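Local coordinates for protein 23S rRNA (guanine(2535)-N(1))-methyltransferase (Streptomyces viridochromogenes, PDB 1O9G) that methylates N1 of guanine-2535 in 23S ribosomal RNA, using S-adenosyl-L-methionine as methyl donor, and so confers resistance to the orthosomycin antibiotic avilamycin, at residues Leu71-Val85 with Leu138-Ala152. The protein carries 3 engineered substitutions. Residues are numbered along the deposited sequence; the frame is centred on the assembly and turned at random.
Sequences LLHRRSLRQVIASDV and LTAEGGALPCAIRTA
Leu71, in the last turn of helix 64-72, lays CD2 against CD1 of Leu138 near the end of helix 122-140, and a water bridges its carbonyl to Glu141. A second water joins Glu141 OE1 to the carbonyl of Leu72 and accepts from Arg75 N; a third lies near Glu141 OE1. Arg74 reaches into the loop after helix 122-140. Its CG is anti to the backbone N (chi1 174°), and a bend at chi2 turns the guanidinium along the loop: Arg74 NE gives a nearly straight bond to Gly143 O at 2.8 Å, in the guanidinium plane, while Arg74 NH2 meets Ala144 O at 3.0 Å from above the carbonyl plane. Leu145 CD1 lies over one guanidinium face and Gly142 CA over the opposite one, which with the two bonds limits rotation of the Arg74 guanidinium. Leu145 CD1 also touches Leu77 CB at 3.9 Å, and its CD2 meets Val80 CG1. Gln79 CB touches Pro146 CB, but the Gln79 amide oxygen turns away to Ser167. From Val80 the strands run parallel, 12° apart: Val80 N bonds to Pro146 O, Ala148 N to Val80 O, Ala82 N to Ala148 O at 2.8 Å, and Arg150 N to Ala82 O. On one face Val80 CG2 meets Cys147 CB at 3.6 Å, and Ala82 CB meets Ile149 CG1, toward helix 87-98. A water lies between Ala152 O and Ser83 OG, which also bonds to Trp56. Farther on, Ala152 N bonds to Asp84 O at 3.0 Å; Asp84 OD2 turns to Gly61 N. Strand 147-151 is thus outermost at the parallel end of a mixed seven-stranded sheet, joined to 77-84 by a helical crossover, in the 3-2-1-4-5-7-6 order of the class I (Rossmann-like) methyltransferase fold.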
# COMPACT_ATOMS: atom_id res chain seq x y z
N LEU A 71 6.60 6.77 -1.71
CA LEU A 71 7.20 8.09 -1.59
C LEU A 71 7.68 8.34 -0.17
O LEU A 71 8.81 8.72 0.07
CB LEU A 71 6.24 9.19 -2.07
CG LEU A 71 5.86 9.15 -3.55
CD1 LEU A 71 4.75 10.14 -3.85
CD2 LEU A 71 7.08 9.40 -4.41
N LEU A 72 6.81 8.11 0.79
CA LEU A 72 7.12 8.44 2.17
C LEU A 72 8.30 7.63 2.69
O LEU A 72 9.16 8.17 3.40
CB LEU A 72 5.87 8.28 3.06
CG LEU A 72 5.96 8.78 4.48
CD1 LEU A 72 6.32 10.24 4.53
CD2 LEU A 72 4.65 8.55 5.17
N HIS A 73 8.38 6.36 2.29
CA HIS A 73 9.38 5.43 2.78
C HIS A 73 10.39 5.00 1.71
O HIS A 73 10.98 3.92 1.79
CB HIS A 73 8.70 4.22 3.43
CG HIS A 73 8.04 4.56 4.71
ND1 HIS A 73 8.74 4.74 5.88
CD2 HIS A 73 6.74 4.81 5.01
CE1 HIS A 73 7.90 5.08 6.84
NE2 HIS A 73 6.68 5.12 6.34
N ARG A 74 10.60 5.87 0.73
CA ARG A 74 11.53 5.61 -0.36
C ARG A 74 12.88 5.12 0.12
O ARG A 74 13.42 4.18 -0.47
CB ARG A 74 11.70 6.85 -1.19
CG ARG A 74 12.73 6.80 -2.29
CD ARG A 74 12.31 5.82 -3.35
NE ARG A 74 13.32 5.51 -4.35
CZ ARG A 74 14.22 4.53 -4.25
NH1 ARG A 74 14.33 3.78 -3.16
NH2 ARG A 74 14.94 4.27 -5.29
N ARG A 75 13.42 5.71 1.17
CA ARG A 75 14.75 5.34 1.63
C ARG A 75 14.83 3.87 2.11
O ARG A 75 15.91 3.28 2.15
CB ARG A 75 15.22 6.27 2.75
CG ARG A 75 14.39 6.14 4.02
CD ARG A 75 15.04 6.64 5.26
NE ARG A 75 15.71 7.91 5.02
CZ ARG A 75 15.09 9.07 4.83
NH1 ARG A 75 13.76 9.16 4.85
NH2 ARG A 75 15.81 10.16 4.62
N SER A 76 13.70 3.33 2.55
CA SER A 76 13.64 1.96 3.07
C SER A 76 13.26 0.92 2.02
O SER A 76 13.16 -0.27 2.34
CB SER A 76 12.62 1.87 4.20
OG SER A 76 12.94 2.77 5.25
N LEU A 77 13.06 1.34 0.78
CA LEU A 77 12.48 0.48 -0.24
C LEU A 77 13.41 0.22 -1.42
O LEU A 77 14.07 1.14 -1.90
CB LEU A 77 11.18 1.08 -0.75
CG LEU A 77 10.01 1.12 0.21
CD1 LEU A 77 8.92 2.05 -0.33
CD2 LEU A 77 9.48 -0.24 0.48
N ARG A 78 13.45 -1.04 -1.85
CA ARG A 78 14.13 -1.50 -3.06
C ARG A 78 13.20 -1.32 -4.27
O ARG A 78 13.64 -0.94 -5.34
CB ARG A 78 14.49 -3.00 -2.92
CG ARG A 78 15.09 -3.62 -4.17
CD ARG A 78 15.49 -5.06 -4.03
NE ARG A 78 16.66 -5.21 -3.17
CZ ARG A 78 17.92 -4.94 -3.54
NH1 ARG A 78 18.20 -4.49 -4.77
NH2 ARG A 78 18.91 -5.12 -2.67
N GLN A 79 11.94 -1.69 -4.11
CA GLN A 79 10.97 -1.74 -5.21
C GLN A 79 9.60 -1.98 -4.61
O GLN A 79 9.49 -2.52 -3.50
CB GLN A 79 11.27 -2.86 -6.20
CG GLN A 79 11.09 -4.20 -5.61
CD GLN A 79 11.41 -5.34 -6.54
OE1 GLN A 79 10.69 -5.55 -7.53
NE2 GLN A 79 12.47 -6.10 -6.22
N VAL A 80 8.57 -1.63 -5.36
CA VAL A 80 7.21 -1.95 -5.01
C VAL A 80 6.54 -2.71 -6.15
O VAL A 80 6.87 -2.54 -7.33
CB VAL A 80 6.39 -0.68 -4.61
CG1 VAL A 80 7.01 0.00 -3.42
CG2 VAL A 80 6.29 0.30 -5.73
N ILE A 81 5.58 -3.54 -5.74
CA ILE A 81 4.80 -4.35 -6.65
C ILE A 81 3.33 -4.15 -6.33
O ILE A 81 2.94 -4.27 -5.18
CB ILE A 81 5.17 -5.84 -6.50
CG1 ILE A 81 6.69 -6.01 -6.73
CG2 ILE A 81 4.35 -6.67 -7.47
CD1 ILE A 81 7.25 -7.39 -6.43
N ALA A 82 2.55 -3.89 -7.37
CA ALA A 82 1.10 -3.74 -7.23
C ALA A 82 0.39 -4.79 -8.08
O ALA A 82 0.76 -5.06 -9.22
CB ALA A 82 0.66 -2.41 -7.67
N SER A 83 -0.66 -5.35 -7.52
CA SER A 83 -1.55 -6.16 -8.32
C SER A 83 -2.96 -6.15 -7.74
O SER A 83 -3.16 -5.81 -6.56
CB SER A 83 -1.00 -7.59 -8.47
OG SER A 83 -0.85 -8.27 -7.23
N ASP A 84 -3.92 -6.45 -8.59
CA ASP A 84 -5.34 -6.54 -8.22
C ASP A 84 -6.09 -7.27 -9.33
O ASP A 84 -5.56 -7.47 -10.40
CB ASP A 84 -5.94 -5.16 -7.99
CG ASP A 84 -7.05 -5.15 -6.94
OD1 ASP A 84 -7.77 -6.16 -6.83
OD2 ASP A 84 -7.29 -4.17 -6.22
N VAL A 85 -7.33 -7.65 -9.07
CA VAL A 85 -8.05 -8.56 -9.95
C VAL A 85 -8.75 -7.91 -11.11
O VAL A 85 -8.93 -8.57 -12.13
CB VAL A 85 -9.09 -9.41 -9.18
CG1 VAL A 85 -8.45 -10.17 -8.06
CG2 VAL A 85 -10.26 -8.58 -8.65
N LEU A 138 12.01 12.68 -3.40
CA LEU A 138 12.22 11.42 -4.08
C LEU A 138 13.63 11.35 -4.65
O LEU A 138 14.33 10.34 -4.51
CB LEU A 138 11.17 11.20 -5.18
CG LEU A 138 11.29 9.96 -6.08
CD1 LEU A 138 11.08 8.71 -5.24
CD2 LEU A 138 10.29 10.01 -7.19
N THR A 139 14.06 12.41 -5.30
CA THR A 139 15.38 12.51 -5.91
C THR A 139 16.47 12.33 -4.85
O THR A 139 17.43 11.59 -5.07
CB THR A 139 15.49 13.89 -6.60
OG1 THR A 139 14.55 13.93 -7.68
CG2 THR A 139 16.85 14.10 -7.23
N ALA A 140 16.33 13.00 -3.71
CA ALA A 140 17.33 12.94 -2.65
C ALA A 140 17.34 11.61 -1.88
O ALA A 140 18.36 11.22 -1.35
CB ALA A 140 17.19 14.12 -1.70
N GLU A 141 16.22 10.92 -1.85
CA GLU A 141 16.04 9.72 -1.02
C GLU A 141 16.23 8.40 -1.77
O GLU A 141 16.00 7.33 -1.21
CB GLU A 141 14.66 9.79 -0.31
CG GLU A 141 14.60 10.92 0.70
CD GLU A 141 13.21 11.27 1.24
OE1 GLU A 141 12.25 10.51 1.01
OE2 GLU A 141 13.12 12.35 1.87
N GLY A 142 16.71 8.48 -3.01
CA GLY A 142 17.04 7.31 -3.80
C GLY A 142 16.77 7.42 -5.29
O GLY A 142 17.20 6.53 -6.04
N GLY A 143 16.05 8.46 -5.73
CA GLY A 143 15.62 8.57 -7.11
C GLY A 143 14.40 7.68 -7.39
O GLY A 143 13.72 7.23 -6.46
N ALA A 144 14.15 7.41 -8.66
CA ALA A 144 12.98 6.65 -9.05
C ALA A 144 12.94 5.32 -8.28
O ALA A 144 13.95 4.66 -8.12
CB ALA A 144 12.97 6.37 -10.53
N LEU A 145 11.74 4.96 -7.85
CA LEU A 145 11.51 3.74 -7.15
C LEU A 145 10.98 2.69 -8.13
O LEU A 145 9.86 2.85 -8.66
CB LEU A 145 10.49 3.95 -6.04
CG LEU A 145 10.15 2.71 -5.22
CD1 LEU A 145 11.33 2.06 -4.57
CD2 LEU A 145 9.09 3.07 -4.16
N PRO A 146 11.75 1.62 -8.40
CA PRO A 146 11.28 0.58 -9.31
C PRO A 146 9.91 0.05 -8.86
O PRO A 146 9.68 -0.16 -7.68
CB PRO A 146 12.37 -0.47 -9.24
CG PRO A 146 13.60 0.27 -8.91
CD PRO A 146 13.12 1.34 -7.94
N CYS A 147 9.02 -0.09 -9.83
CA CYS A 147 7.65 -0.51 -9.56
C CYS A 147 7.13 -1.33 -10.74
O CYS A 147 7.55 -1.16 -11.88
CB CYS A 147 6.74 0.68 -9.26
SG CYS A 147 6.55 1.84 -10.63
N ALA A 148 6.21 -2.22 -10.43
CA ALA A 148 5.57 -3.06 -11.43
C ALA A 148 4.10 -3.16 -11.00
O ALA A 148 3.75 -3.11 -9.82
CB ALA A 148 6.20 -4.38 -11.43
N ILE A 149 3.23 -3.24 -11.99
CA ILE A 149 1.81 -3.43 -11.77
C ILE A 149 1.26 -4.39 -12.81
O ILE A 149 1.49 -4.23 -14.00
CB ILE A 149 1.06 -2.07 -11.74
CG1 ILE A 149 -0.44 -2.25 -11.58
CG2 ILE A 149 1.32 -1.22 -12.99
CD1 ILE A 149 -1.14 -0.97 -11.15
N ARG A 150 0.51 -5.40 -12.35
CA ARG A 150 -0.11 -6.41 -13.23
C ARG A 150 -1.49 -6.80 -12.64
O ARG A 150 -1.75 -6.63 -11.47
CB ARG A 150 0.74 -7.71 -13.34
CG ARG A 150 2.03 -7.63 -14.16
CD ARG A 150 2.68 -8.98 -14.39
NE ARG A 150 3.92 -8.91 -15.21
CZ ARG A 150 5.07 -8.37 -14.82
NH1 ARG A 150 5.24 -7.80 -13.64
NH2 ARG A 150 6.08 -8.41 -15.66
N THR A 151 -2.35 -7.33 -13.49
CA THR A 151 -3.59 -7.98 -13.05
C THR A 151 -3.31 -9.38 -12.53
O THR A 151 -2.65 -10.17 -13.19
CB THR A 151 -4.55 -8.09 -14.22
OG1 THR A 151 -4.75 -6.80 -14.80
CG2 THR A 151 -5.90 -8.53 -13.75
N ALA A 152 -3.82 -9.68 -11.35
CA ALA A 152 -3.77 -11.03 -10.77
C ALA A 152 -4.75 -11.20 -9.61
O ALA A 152 -4.91 -10.32 -8.77
CB ALA A 152 -2.38 -11.36 -10.33
O HOH W 1 10.65 10.15 -1.36
O HOH W 2 9.80 10.98 2.15
O HOH W 3 12.06 8.19 2.58
O HOH W 4 3.23 -6.66 -11.05
O HOH W 5 -3.03 -9.63 -6.73